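Local coordinates for flagellar basal body protein (Helicobacter pylori, PDB 5NPY) that serves as a hook subunit of the bacterial flagellum, probably helping to couple the basal-body rod to the filament, at residues R130-L136 with P176-Q181; L157-R162 with V499-A503; D182-Q186 with F494-E500; Y185-T191 with Q471-G477; D365-Y371 with F439-K443. All blocks are in the same frame, centred on the assembly; numbering follows the deposited sequence.

The five contacts follow one another along the molecule, with the centres of interactions 1 and 5 about 33 Å apart. Interaction 1 lies within the D1 family region, touches interaction 2 through Ile179 and Val502, and its 176-181 segment runs straight into the 182-186 segment of interaction 3. Interactions 2 and 3 share Val499 and Glu500 on strand 499-509, their centres about 9 Å apart. Interaction 3 shares Tyr185 with interaction 4, where Asn496 reaches Pro475, and interaction 4 packs against interaction 5 through Pro187 and Leu189. Interaction 5 lies, in sequence, within the long span that interactions 2 to 4 close, so segments distant in sequence probably join D1 to a part inserted in it.

Interaction 1: R130-L136 with P176-Q181; sequences RDADGYL and PLQIPQ
A single backbone bridge pairs Tyr135 with Gln178, where the loop joining strands 127-130 and 136-137 lies against the segment that leaves strand 173-176. The bridge is short. Leu136 N donates to Leu177 O over 3.2 Å in a nearly straight bond, and Ile179 N makes a weak bond to Gly134 O at 2.8 Å. Gly134 brings its CA within 3.8 Å of Pro180 CA, a closeness that suits a residue without a side chain.

The main side-chain element is a stack. The amide of Gln178 lies almost flat on the Tyr135 ring, the two planes 13° apart, and Gln178 CG sits 3.7 Å from the Tyr135 ring centroid in a CH-pi contact over the face. Gln178 reaches this place because its chain is extended, with CG opposite the backbone N (chi1 -175°). The same amide is steadied by a weak bond from Gln178 NE2 to Asp133 O (3.3 Å), while Pro176 CB approaches the ring edge. At the other end Arg130 NH1 donates to Ile179 O at 3.2 Å, tilted from the guanidinium plane. Beside the bridge, Leu136 CG and Leu177 CB pack 4.1 Å apart, next to Val144 of strand 143-148.

Asp131 holds the loop in shape from within, its OD1 accepting from Tyr135 N at 2.8 Å. The result is a beta hairpin whose loop contains a type I turn from Asp131 to Gly134, held against the segment that follows strand 173-176 in the D1 region of the FlgE/F/G family.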
# COMPACT_ATOMS: atom_id res chain seq x y z
N ARG A 130 16.82 35.99 -3.97
CA ARG A 130 17.58 35.25 -2.97
C ARG A 130 18.96 35.87 -2.81
O ARG A 130 19.63 36.16 -3.81
CB ARG A 130 17.73 33.78 -3.35
CG ARG A 130 16.57 33.18 -4.12
CD ARG A 130 16.74 31.68 -4.22
NE ARG A 130 16.31 31.19 -5.53
CZ ARG A 130 16.16 29.91 -5.84
NH1 ARG A 130 16.39 28.98 -4.92
NH2 ARG A 130 15.77 29.55 -7.06
N ASP A 131 19.38 36.06 -1.56
CA ASP A 131 20.76 36.44 -1.30
C ASP A 131 21.64 35.19 -1.44
O ASP A 131 21.18 34.12 -1.86
CB ASP A 131 20.88 37.14 0.06
CG ASP A 131 20.63 36.21 1.24
OD1 ASP A 131 20.20 35.06 1.02
OD2 ASP A 131 20.84 36.63 2.39
N ALA A 132 22.92 35.31 -1.08
CA ALA A 132 23.88 34.23 -1.33
C ALA A 132 23.45 32.91 -0.68
O ALA A 132 23.79 31.84 -1.18
CB ALA A 132 25.27 34.63 -0.83
N ASP A 133 22.70 32.98 0.42
CA ASP A 133 22.34 31.80 1.19
C ASP A 133 20.90 31.36 0.97
O ASP A 133 20.38 30.57 1.76
CB ASP A 133 22.58 32.07 2.68
CG ASP A 133 23.93 32.70 2.93
OD1 ASP A 133 24.03 33.94 2.79
OD2 ASP A 133 24.88 31.96 3.24
N GLY A 134 20.25 31.86 -0.08
CA GLY A 134 18.90 31.45 -0.39
C GLY A 134 17.81 32.07 0.46
O GLY A 134 16.73 31.50 0.56
N TYR A 135 18.07 33.22 1.09
CA TYR A 135 17.03 33.95 1.81
C TYR A 135 16.32 34.89 0.85
O TYR A 135 16.96 35.52 0.00
CB TYR A 135 17.62 34.76 2.98
CG TYR A 135 17.86 33.97 4.25
CD1 TYR A 135 19.09 33.38 4.50
CD2 TYR A 135 16.86 33.82 5.19
CE1 TYR A 135 19.31 32.66 5.67
CE2 TYR A 135 17.07 33.10 6.35
CZ TYR A 135 18.29 32.52 6.59
OH TYR A 135 18.49 31.80 7.75
N LEU A 136 15.00 34.97 0.97
CA LEU A 136 14.24 35.94 0.19
C LEU A 136 14.47 37.34 0.75
O LEU A 136 14.32 37.57 1.95
CB LEU A 136 12.74 35.62 0.20
CG LEU A 136 12.27 34.21 -0.15
CD1 LEU A 136 10.80 34.23 -0.52
CD2 LEU A 136 13.11 33.60 -1.26
N PRO A 176 11.62 34.88 8.52
CA PRO A 176 12.23 34.94 7.19
C PRO A 176 12.21 33.60 6.50
O PRO A 176 12.48 32.56 7.10
CB PRO A 176 13.67 35.38 7.50
CG PRO A 176 13.54 36.17 8.73
CD PRO A 176 12.53 35.43 9.54
N LEU A 177 11.88 33.62 5.21
CA LEU A 177 11.85 32.42 4.38
C LEU A 177 13.23 32.16 3.78
O LEU A 177 13.88 33.08 3.28
CB LEU A 177 10.80 32.55 3.28
CG LEU A 177 9.42 32.87 3.83
CD1 LEU A 177 8.36 32.78 2.73
CD2 LEU A 177 9.07 31.96 5.02
N GLN A 178 13.66 30.91 3.82
CA GLN A 178 14.97 30.51 3.30
C GLN A 178 14.79 29.30 2.38
O GLN A 178 14.64 28.17 2.84
CB GLN A 178 15.94 30.19 4.42
CG GLN A 178 17.35 29.90 3.93
CD GLN A 178 18.24 29.28 4.98
OE1 GLN A 178 17.77 28.80 6.02
NE2 GLN A 178 19.55 29.28 4.72
N ILE A 179 14.80 29.56 1.08
CA ILE A 179 14.69 28.50 0.09
C ILE A 179 15.94 28.54 -0.78
O ILE A 179 15.97 29.27 -1.78
CB ILE A 179 13.42 28.65 -0.76
CG1 ILE A 179 12.19 28.70 0.15
CG2 ILE A 179 13.31 27.53 -1.78
CD1 ILE A 179 10.91 29.03 -0.58
N PRO A 180 17.00 27.81 -0.42
CA PRO A 180 18.22 27.81 -1.24
C PRO A 180 17.96 27.26 -2.64
O PRO A 180 16.89 26.72 -2.95
CB PRO A 180 19.19 26.92 -0.46
CG PRO A 180 18.62 26.86 0.94
CD PRO A 180 17.14 26.99 0.79
N GLN A 181 18.99 27.38 -3.49
CA GLN A 181 18.89 27.00 -4.89
C GLN A 181 19.22 25.53 -5.12
O GLN A 181 18.38 24.76 -5.61
CB GLN A 181 19.80 27.90 -5.74
CG GLN A 181 19.72 27.63 -7.24
CD GLN A 181 20.46 28.66 -8.07
OE1 GLN A 181 21.46 29.24 -7.62
NE2 GLN A 181 19.99 28.89 -9.28

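Interaction 2: L157-R162 with V499-A503; sequences LNSTAR and VEPVA
Glu500 extends its carboxylate to the loop 157-162, while Arg162 swings back from the far end of that loop to pass across the stem of the same glutamate. Their flat groups are turned 63° against each other, and the charged atoms stay beyond salt-bridge range. What meets instead is the edge of the guanidinium and the Glu500 chain, with Arg162 NH2 3.2 Å from Glu500 CG. Over one face of the guanidinium sits Pro501 CD, 3.6 Å from Arg162 CZ and above the centre of the plane. Arg162 gets there by folding its chain at both chi2 (62°) and chi3, and NH2 then makes a weak bond to Val499 O at 3.1 Å. The stronger partner of its other amino group is Asp165, in the helix that begins at Arg162.

The extended Glu500 chain carries its carboxylate to two successive loop residues. Glu500 OE2 accepts from Ser159 OG at 2.6 Å through its syn lone pair, and Thr160 N makes a weak bond to Glu500 OE1 at 3.5 Å. Lys151 forms a salt bridge with OE1, so this buried acid is well provided with partners and probably stays ionised. Leu157 closes the other flank, its two methyls dividing the work: CD2 lies 3.5 Å from Glu500 OE1, and CD1 meets Val502 CG1 at the same distance, crossing it at an angle.

On the strand side, 499-509 carries a classic beta bulge at Val502 and Ala503, which both face Ile490, while the loop end runs through Ala161, the N-cap position of helix 162-168.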
# COMPACT_ATOMS: atom_id res chain seq x y z
N LEU A 157 15.60 18.98 1.37
CA LEU A 157 14.26 18.98 1.93
C LEU A 157 14.07 17.69 2.72
O LEU A 157 14.54 16.62 2.32
CB LEU A 157 13.20 19.10 0.83
CG LEU A 157 11.74 19.20 1.27
CD1 LEU A 157 10.91 19.97 0.27
CD2 LEU A 157 11.11 17.83 1.51
N ASN A 158 13.39 17.81 3.86
CA ASN A 158 13.07 16.69 4.72
C ASN A 158 11.56 16.51 4.72
O ASN A 158 10.82 17.38 5.20
CB ASN A 158 13.61 16.90 6.14
CG ASN A 158 15.13 16.80 6.19
OD1 ASN A 158 15.80 16.91 5.17
ND2 ASN A 158 15.67 16.59 7.38
N SER A 159 11.11 15.37 4.20
CA SER A 159 9.70 15.09 3.96
C SER A 159 8.87 15.20 5.24
O SER A 159 9.31 14.86 6.33
CB SER A 159 9.55 13.69 3.38
OG SER A 159 8.30 13.51 2.76
N THR A 160 7.63 15.66 5.07
CA THR A 160 6.61 15.59 6.11
C THR A 160 5.30 15.13 5.49
O THR A 160 5.17 15.01 4.27
CB THR A 160 6.41 16.93 6.84
OG1 THR A 160 6.08 17.95 5.88
CG2 THR A 160 7.65 17.33 7.61
N ALA A 161 4.32 14.87 6.36
CA ALA A 161 2.99 14.44 5.95
C ALA A 161 2.12 15.64 5.61
O ALA A 161 2.12 16.64 6.33
CB ALA A 161 2.33 13.60 7.04
N ARG A 162 1.36 15.52 4.52
CA ARG A 162 0.60 16.65 4.00
C ARG A 162 -0.44 17.16 4.99
O ARG A 162 -0.77 18.35 4.98
CB ARG A 162 -0.08 16.27 2.68
CG ARG A 162 -0.61 17.45 1.89
CD ARG A 162 0.52 18.39 1.47
NE ARG A 162 1.49 17.75 0.59
CZ ARG A 162 2.72 17.39 0.93
NH1 ARG A 162 3.18 17.61 2.16
NH2 ARG A 162 3.51 16.81 0.04
N VAL A 499 6.14 16.51 -4.72
CA VAL A 499 5.82 17.93 -4.65
C VAL A 499 5.33 18.22 -3.24
O VAL A 499 4.23 17.79 -2.86
CB VAL A 499 4.78 18.33 -5.70
CG1 VAL A 499 4.31 19.75 -5.46
CG2 VAL A 499 5.35 18.17 -7.10
N GLU A 500 6.13 18.94 -2.47
CA GLU A 500 5.72 19.27 -1.11
C GLU A 500 5.85 20.77 -0.91
O GLU A 500 6.85 21.36 -1.32
CB GLU A 500 6.56 18.54 -0.05
CG GLU A 500 6.64 17.04 -0.23
CD GLU A 500 7.26 16.33 0.96
OE1 GLU A 500 7.71 17.02 1.90
OE2 GLU A 500 7.30 15.09 0.94
N PRO A 501 4.87 21.40 -0.28
CA PRO A 501 5.03 22.79 0.11
C PRO A 501 6.15 22.91 1.14
O PRO A 501 6.44 21.97 1.87
CB PRO A 501 3.67 23.16 0.69
CG PRO A 501 3.10 21.86 1.16
CD PRO A 501 3.59 20.84 0.19
N VAL A 502 6.79 24.08 1.16
CA VAL A 502 7.83 24.38 2.14
C VAL A 502 7.59 25.67 2.90
O VAL A 502 8.17 25.85 3.99
CB VAL A 502 9.22 24.41 1.46
CG1 VAL A 502 9.45 23.14 0.66
CG2 VAL A 502 9.35 25.63 0.55
N ALA A 503 6.77 26.60 2.40
CA ALA A 503 6.57 27.91 3.01
C ALA A 503 5.32 28.55 2.41
O ALA A 503 4.70 28.00 1.50
CB ALA A 503 7.79 28.81 2.81

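Interaction 3: D182-Q186 with F494-E500; sequences DLTYQ and FSNGVVE
Glu500 OE2 accepts from Ser159 OG and, across this contact, weakly from Tyr185 OH. The tyrosine's share of this grip, from Tyr185 OH to Glu500 OE2, is 3.3 Å long, and the hydroxyl position is somewhat uncertain. The carboxylate oxygen lies near the plane of the ring, at its edge, and the ring and carboxylate planes stand 86° apart.

Further in, the contact becomes aromatic. The edge of Tyr185 is directed at the face of Phe494 in an edge-to-face pair, with centroids 5.5 Å apart and planes at 64°. The stem of the tyrosine joins in: Tyr185 CB sits over the Phe494 face, 3.6 Å from CD1 and 4.0 Å from the ring centroid, a CH-pi contact. With CG opposite the backbone N (chi1 -174°), the Tyr185 ring extends past Phe494 toward Val498, whose CG1 touches Tyr185 CE1 at 4.0 Å. On the backbone side, Leu183 O comes within 3.5 Å of Phe494 CE1.

Asn496 crosses Tyr185 at about a right angle, its ND2 3.4 Å from Tyr185 CD2. Its amide is fixed at both ends, since ND2 donates to Pro475 O and OD1 accepts from Val498 N at 3.1 Å, which makes an Asx turn. It overlaps the end of the type I turn from Phe494 to Gly497, which leads into strand 499-509.

The chemistry is therefore graded along one tyrosine. Its CB and ring meet mainly apolar and aromatic groups, with the Asn496 amide at one side, while its hydroxyl reaches a buried carboxylate that also forms a salt bridge with Lys151. The hydroxyl's bonds to Glu500 and Ser159 are weak, so the ring packing is probably the main element.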
# COMPACT_ATOMS: atom_id res chain seq x y z
N ASP A 182 20.44 25.12 -4.80
CA ASP A 182 20.80 23.71 -4.87
C ASP A 182 20.10 22.95 -3.76
O ASP A 182 20.62 22.84 -2.64
CB ASP A 182 22.32 23.52 -4.79
CG ASP A 182 22.71 22.05 -4.62
OD1 ASP A 182 22.61 21.28 -5.60
OD2 ASP A 182 23.12 21.67 -3.51
N LEU A 183 18.91 22.42 -4.04
CA LEU A 183 18.14 21.67 -3.07
C LEU A 183 17.98 20.24 -3.57
O LEU A 183 17.39 20.01 -4.63
CB LEU A 183 16.77 22.31 -2.83
CG LEU A 183 16.57 23.03 -1.50
CD1 LEU A 183 16.28 22.04 -0.39
CD2 LEU A 183 17.80 23.82 -1.16
N THR A 184 18.52 19.28 -2.81
CA THR A 184 18.23 17.88 -3.05
C THR A 184 17.11 17.42 -2.12
O THR A 184 16.76 18.10 -1.15
CB THR A 184 19.47 17.00 -2.85
OG1 THR A 184 20.02 17.18 -1.54
CG2 THR A 184 20.54 17.32 -3.92
N TYR A 185 16.54 16.28 -2.45
CA TYR A 185 15.52 15.63 -1.63
C TYR A 185 16.16 14.42 -0.96
O TYR A 185 16.57 13.49 -1.65
CB TYR A 185 14.34 15.18 -2.48
CG TYR A 185 13.20 14.65 -1.67
CD1 TYR A 185 12.15 15.47 -1.28
CD2 TYR A 185 13.16 13.32 -1.29
CE1 TYR A 185 11.10 15.00 -0.54
CE2 TYR A 185 12.11 12.83 -0.54
CZ TYR A 185 11.09 13.68 -0.17
OH TYR A 185 10.03 13.22 0.57
N GLN A 186 16.24 14.43 0.37
CA GLN A 186 16.88 13.32 1.04
C GLN A 186 15.98 12.09 0.93
O GLN A 186 14.76 12.19 1.12
CB GLN A 186 17.20 13.61 2.51
CG GLN A 186 18.35 14.61 2.75
CD GLN A 186 19.72 14.15 2.28
OE1 GLN A 186 19.85 13.37 1.33
NE2 GLN A 186 20.76 14.65 2.93
N PHE A 494 10.45 17.78 -7.33
CA PHE A 494 11.73 17.11 -7.45
C PHE A 494 11.66 16.03 -8.52
O PHE A 494 10.59 15.72 -9.06
CB PHE A 494 12.18 16.53 -6.10
CG PHE A 494 12.53 17.57 -5.09
CD1 PHE A 494 13.85 17.86 -4.80
CD2 PHE A 494 11.53 18.29 -4.43
CE1 PHE A 494 14.18 18.82 -3.87
CE2 PHE A 494 11.84 19.26 -3.50
CZ PHE A 494 13.17 19.52 -3.21
N SER A 495 12.83 15.46 -8.85
CA SER A 495 12.90 14.46 -9.91
C SER A 495 12.12 13.20 -9.56
O SER A 495 11.59 12.54 -10.45
CB SER A 495 14.35 14.12 -10.19
OG SER A 495 15.09 14.11 -8.99
N ASN A 496 12.06 12.84 -8.29
CA ASN A 496 11.33 11.64 -7.92
C ASN A 496 9.83 11.83 -7.98
O ASN A 496 9.07 10.94 -7.56
CB ASN A 496 11.75 11.17 -6.53
CG ASN A 496 11.66 12.27 -5.49
OD1 ASN A 496 10.99 13.28 -5.71
ND2 ASN A 496 12.34 12.09 -4.36
N GLY A 497 9.34 12.95 -8.49
CA GLY A 497 7.91 13.15 -8.58
C GLY A 497 7.24 13.54 -7.29
O GLY A 497 6.01 13.41 -7.18
N VAL A 498 8.00 14.03 -6.31
CA VAL A 498 7.44 14.51 -5.05
C VAL A 498 7.30 16.02 -5.13
O VAL A 498 8.23 16.72 -5.55
CB VAL A 498 8.32 14.11 -3.85
CG1 VAL A 498 7.67 14.57 -2.59
CG2 VAL A 498 8.52 12.61 -3.82
N VAL A 499 6.14 16.51 -4.72
CA VAL A 499 5.82 17.93 -4.65
C VAL A 499 5.33 18.22 -3.24
O VAL A 499 4.23 17.79 -2.86
CB VAL A 499 4.78 18.33 -5.70
CG1 VAL A 499 4.31 19.75 -5.46
CG2 VAL A 499 5.35 18.17 -7.10
N GLU A 500 6.13 18.94 -2.47
CA GLU A 500 5.72 19.27 -1.11
C GLU A 500 5.85 20.77 -0.91
O GLU A 500 6.85 21.36 -1.32
CB GLU A 500 6.56 18.54 -0.05
CG GLU A 500 6.64 17.04 -0.23
CD GLU A 500 7.26 16.33 0.96
OE1 GLU A 500 7.71 17.02 1.90
OE2 GLU A 500 7.30 15.09 0.94

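Interaction 4: Y185-T191 with Q471-G477; sequences YQPVLST and QDGKPRG
Tyr185, Lys474 and Asp472 have the largest areas buried by the contact, and each belongs to a different part of one antiparallel pairing. At one end Tyr185 N donates to Gly477 O at 2.9 Å, while Gly477 N returns a weak bond to Tyr185 O. The tyrosine ring lies with its edge against Lys474, whose CB is 3.6 Å from Tyr185 CE2 and whose CD comes 3.4 Å from Tyr185 OH.

Lys474 occupies the middle. Its backbone and that of Val188 form a hydrogen-bonded antiparallel pair, Val188 N to Lys474 O at 2.9 Å and Lys474 N to Val188 O at 3.0 Å. The side chains run alongside in the same direction, with Lys474 CG 3.6 Å from Val188 CG2. Bends at chi2 and chi4 curl the lysine back, bringing NZ above the carbonyl plane of Gly473, whose O accepts from it.

Asp472 grips the far end with both oxygens, each through its syn lone pair. OD1 takes Thr191 OG1 at 2.7 Å and OD2 takes Thr191 N at 2.9 Å, so the carboxylate spans the backbone and hydroxyl of one residue.

Strands 184-185 and 477-484 pair on one side of the link, 192-198 and 465-471 on the other. The two connecting segments thus form a double-stranded link between these two strand pairs, consistent with hook proteins, in which an outer domain is inserted into D1.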
# COMPACT_ATOMS: atom_id res chain seq x y z
N TYR A 185 16.54 16.28 -2.45
CA TYR A 185 15.52 15.63 -1.63
C TYR A 185 16.16 14.42 -0.96
O TYR A 185 16.57 13.49 -1.65
CB TYR A 185 14.34 15.18 -2.48
CG TYR A 185 13.20 14.65 -1.67
CD1 TYR A 185 12.15 15.47 -1.28
CD2 TYR A 185 13.16 13.32 -1.29
CE1 TYR A 185 11.10 15.00 -0.54
CE2 TYR A 185 12.11 12.83 -0.54
CZ TYR A 185 11.09 13.68 -0.17
OH TYR A 185 10.03 13.22 0.57
N GLN A 186 16.24 14.43 0.37
CA GLN A 186 16.88 13.32 1.04
C GLN A 186 15.98 12.09 0.93
O GLN A 186 14.76 12.19 1.12
CB GLN A 186 17.20 13.61 2.51
CG GLN A 186 18.35 14.61 2.75
CD GLN A 186 19.72 14.15 2.28
OE1 GLN A 186 19.85 13.37 1.33
NE2 GLN A 186 20.76 14.65 2.93
N PRO A 187 16.53 10.93 0.58
CA PRO A 187 15.72 9.71 0.57
C PRO A 187 15.33 9.32 1.98
O PRO A 187 15.88 9.81 2.98
CB PRO A 187 16.65 8.68 -0.09
CG PRO A 187 18.03 9.19 0.15
CD PRO A 187 17.90 10.68 0.09
N VAL A 188 14.32 8.45 2.06
CA VAL A 188 13.77 7.97 3.32
C VAL A 188 13.75 6.44 3.30
O VAL A 188 13.34 5.83 2.31
CB VAL A 188 12.35 8.52 3.58
CG1 VAL A 188 11.85 8.09 4.97
CG2 VAL A 188 12.33 10.02 3.46
N LEU A 189 14.18 5.83 4.40
CA LEU A 189 14.11 4.39 4.52
C LEU A 189 12.66 3.94 4.71
O LEU A 189 11.92 4.51 5.52
CB LEU A 189 14.97 3.91 5.68
CG LEU A 189 14.82 2.45 6.10
CD1 LEU A 189 15.15 1.53 4.94
CD2 LEU A 189 15.71 2.14 7.31
N SER A 190 12.26 2.91 3.96
CA SER A 190 10.92 2.33 4.07
C SER A 190 10.88 1.49 5.34
O SER A 190 11.55 0.46 5.41
CB SER A 190 10.60 1.48 2.84
OG SER A 190 10.92 2.13 1.60
N THR A 191 10.12 1.92 6.34
CA THR A 191 9.91 1.12 7.53
C THR A 191 8.47 0.68 7.71
O THR A 191 8.15 0.04 8.72
CB THR A 191 10.35 1.88 8.78
OG1 THR A 191 9.50 3.03 8.96
CG2 THR A 191 11.81 2.32 8.64
N GLN A 471 3.37 3.78 2.00
CA GLN A 471 4.71 3.47 2.45
C GLN A 471 5.46 4.77 2.71
O GLN A 471 5.29 5.75 1.98
CB GLN A 471 5.44 2.64 1.40
CG GLN A 471 6.85 2.44 1.71
CD GLN A 471 7.66 2.27 0.50
OE1 GLN A 471 8.81 2.11 0.54
NE2 GLN A 471 7.09 2.30 -0.60
N ASP A 472 6.31 4.76 3.73
CA ASP A 472 6.97 5.99 4.12
C ASP A 472 8.30 6.20 3.43
O ASP A 472 8.88 7.27 3.58
CB ASP A 472 7.13 6.02 5.66
CG ASP A 472 7.94 4.83 6.20
OD1 ASP A 472 8.44 4.93 7.33
OD2 ASP A 472 8.06 3.81 5.49
N GLY A 473 8.81 5.22 2.69
CA GLY A 473 10.13 5.36 2.08
C GLY A 473 10.07 6.21 0.83
O GLY A 473 9.06 6.26 0.13
N LYS A 474 11.18 6.91 0.54
CA LYS A 474 11.27 7.89 -0.55
C LYS A 474 12.62 7.74 -1.23
O LYS A 474 13.62 7.49 -0.56
CB LYS A 474 11.11 9.35 -0.09
CG LYS A 474 9.91 9.66 0.80
CD LYS A 474 8.71 10.11 0.01
CE LYS A 474 7.42 9.85 0.79
NZ LYS A 474 7.00 8.40 0.71
N PRO A 475 12.68 7.90 -2.55
CA PRO A 475 13.96 7.88 -3.25
C PRO A 475 14.62 9.25 -3.34
O PRO A 475 13.99 10.30 -3.17
CB PRO A 475 13.59 7.36 -4.65
CG PRO A 475 12.17 7.83 -4.84
CD PRO A 475 11.53 7.87 -3.48
N ARG A 476 15.93 9.22 -3.60
CA ARG A 476 16.70 10.42 -3.88
C ARG A 476 16.02 11.24 -4.99
O ARG A 476 15.40 10.70 -5.91
CB ARG A 476 18.12 10.00 -4.28
CG ARG A 476 19.19 11.06 -4.13
CD ARG A 476 20.03 10.86 -2.87
NE ARG A 476 20.51 12.14 -2.34
CZ ARG A 476 21.29 12.28 -1.27
NH1 ARG A 476 21.71 11.21 -0.60
NH2 ARG A 476 21.67 13.49 -0.87
N GLY A 477 16.12 12.57 -4.89
CA GLY A 477 15.62 13.43 -5.95
C GLY A 477 16.42 14.71 -6.07
O GLY A 477 17.07 15.17 -5.12

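Interaction 5: D365-Y371 with F439-K443; sequences DKAGDKY and FKGNK
Lys440 brings its amino group between Asp365 and Tyr371, and the charged and polar bonds of the contact centre on it. Asp365 OD2 receives Lys440 NZ at 2.7 Å on its anti lone pair, in a salt bridge, and Lys440 NZ donates a second bond to Tyr371 OH at 2.8 Å. The lysine chain bends at chi3 (64°) and crosses the tyrosine at about a right angle, so that Lys440 CD also lies 3.4 Å from Tyr371 CZ. The other carboxylate oxygen faces its own loop: Asp365 OD1 accepts from Asp369 N at 2.9 Å, the donor standing above the carboxylate plane, and weakly from Ala367 N. One aspartate therefore holds its own loop and meets the partner lysine, which probably favours its ionised form.

The aromatic part is an offset edge-to-face pair. The edge of Phe439 is directed at the face of Tyr371, with planes at 76° and centroids 5.4 Å apart, and Phe439 CE2 lies 3.7 Å from Tyr371 CG, toward the rim of the ring. Phe439 CZ also touches Asp365 CB at 4.1 Å. Beyond the pair, Ile404 and Ile413 of strands 396-406 and 411-423 touch both side chains, and both aromatic residues are buried.

As to backbone, each segment contains a turn. Asp365 to Gly368 is a type I turn between strands 346-364 and 370-381, and Phe439 to Asn442 a type I' turn between strands 435-439 and 442-447. The arrangement is that of two beta-hairpin ends from different sheets, joined through a lysine and a pair of rings.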
# COMPACT_ATOMS: atom_id res chain seq x y z
N ASP A 365 16.05 1.83 0.66
CA ASP A 365 16.92 1.78 1.83
C ASP A 365 17.28 3.22 2.26
O ASP A 365 16.75 4.20 1.72
CB ASP A 365 18.16 0.92 1.54
CG ASP A 365 19.06 1.49 0.44
OD1 ASP A 365 18.96 2.68 0.06
OD2 ASP A 365 19.89 0.72 -0.05
N LYS A 366 18.17 3.35 3.25
CA LYS A 366 18.55 4.69 3.71
C LYS A 366 19.21 5.51 2.60
O LYS A 366 19.15 6.75 2.63
CB LYS A 366 19.48 4.59 4.91
CG LYS A 366 18.82 4.16 6.19
CD LYS A 366 19.84 3.96 7.28
CE LYS A 366 19.22 3.30 8.50
NZ LYS A 366 20.17 3.28 9.65
N ALA A 367 19.84 4.84 1.63
CA ALA A 367 20.50 5.53 0.53
C ALA A 367 19.54 5.89 -0.60
O ALA A 367 19.93 6.65 -1.49
CB ALA A 367 21.63 4.66 -0.03
N GLY A 368 18.30 5.38 -0.56
CA GLY A 368 17.34 5.64 -1.60
C GLY A 368 17.35 4.64 -2.73
O GLY A 368 16.68 4.86 -3.75
N ASP A 369 18.09 3.55 -2.58
CA ASP A 369 18.14 2.50 -3.57
C ASP A 369 16.88 1.65 -3.51
O ASP A 369 16.37 1.33 -2.43
CB ASP A 369 19.36 1.60 -3.36
CG ASP A 369 20.64 2.21 -3.90
OD1 ASP A 369 20.90 2.10 -5.12
OD2 ASP A 369 21.40 2.80 -3.10
N LYS A 370 16.41 1.26 -4.69
CA LYS A 370 15.16 0.54 -4.79
C LYS A 370 15.38 -0.95 -4.53
O LYS A 370 16.30 -1.56 -5.07
CB LYS A 370 14.52 0.76 -6.16
CG LYS A 370 13.09 0.24 -6.28
CD LYS A 370 12.58 0.38 -7.72
CE LYS A 370 13.29 -0.57 -8.68
NZ LYS A 370 13.08 -0.22 -10.12
N TYR A 371 14.53 -1.51 -3.68
CA TYR A 371 14.34 -2.94 -3.50
C TYR A 371 12.87 -3.26 -3.75
O TYR A 371 12.02 -2.37 -3.83
CB TYR A 371 14.77 -3.36 -2.09
CG TYR A 371 16.27 -3.33 -1.88
CD1 TYR A 371 17.01 -4.51 -1.91
CD2 TYR A 371 16.94 -2.14 -1.65
CE1 TYR A 371 18.38 -4.50 -1.71
CE2 TYR A 371 18.32 -2.11 -1.45
CZ TYR A 371 19.03 -3.30 -1.48
OH TYR A 371 20.40 -3.31 -1.29
N PHE A 439 14.72 -5.87 6.63
CA PHE A 439 15.15 -5.13 5.45
C PHE A 439 16.59 -4.63 5.65
O PHE A 439 16.82 -3.49 6.07
CB PHE A 439 14.20 -3.96 5.20
CG PHE A 439 14.51 -3.18 3.96
CD1 PHE A 439 14.05 -1.88 3.82
CD2 PHE A 439 15.24 -3.75 2.93
CE1 PHE A 439 14.32 -1.17 2.66
CE2 PHE A 439 15.51 -3.05 1.78
CZ PHE A 439 15.06 -1.76 1.64
N LYS A 440 17.55 -5.50 5.31
CA LYS A 440 18.99 -5.17 5.37
C LYS A 440 19.40 -4.71 6.76
O LYS A 440 20.12 -3.73 6.92
CB LYS A 440 19.36 -4.10 4.33
CG LYS A 440 19.65 -4.68 2.95
CD LYS A 440 19.63 -3.60 1.88
CE LYS A 440 20.73 -2.59 2.09
NZ LYS A 440 20.86 -1.65 0.93
N GLY A 441 18.92 -5.41 7.79
CA GLY A 441 19.19 -5.02 9.15
C GLY A 441 18.18 -4.07 9.76
O GLY A 441 18.31 -3.73 10.95
N ASN A 442 17.18 -3.64 9.01
CA ASN A 442 16.16 -2.74 9.55
C ASN A 442 14.82 -3.47 9.60
O ASN A 442 14.54 -4.34 8.77
CB ASN A 442 16.05 -1.46 8.72
CG ASN A 442 17.36 -0.69 8.65
OD1 ASN A 442 18.10 -0.80 7.68
ND2 ASN A 442 17.64 0.07 9.69
N LYS A 443 14.01 -3.11 10.59
CA LYS A 443 12.68 -3.69 10.74
C LYS A 443 11.69 -2.91 9.88
O LYS A 443 11.55 -1.69 10.02
CB LYS A 443 12.25 -3.69 12.20
CG LYS A 443 12.99 -4.69 13.11
CD LYS A 443 12.77 -4.32 14.57
CE LYS A 443 13.12 -2.84 14.83
NZ LYS A 443 12.31 -2.23 15.93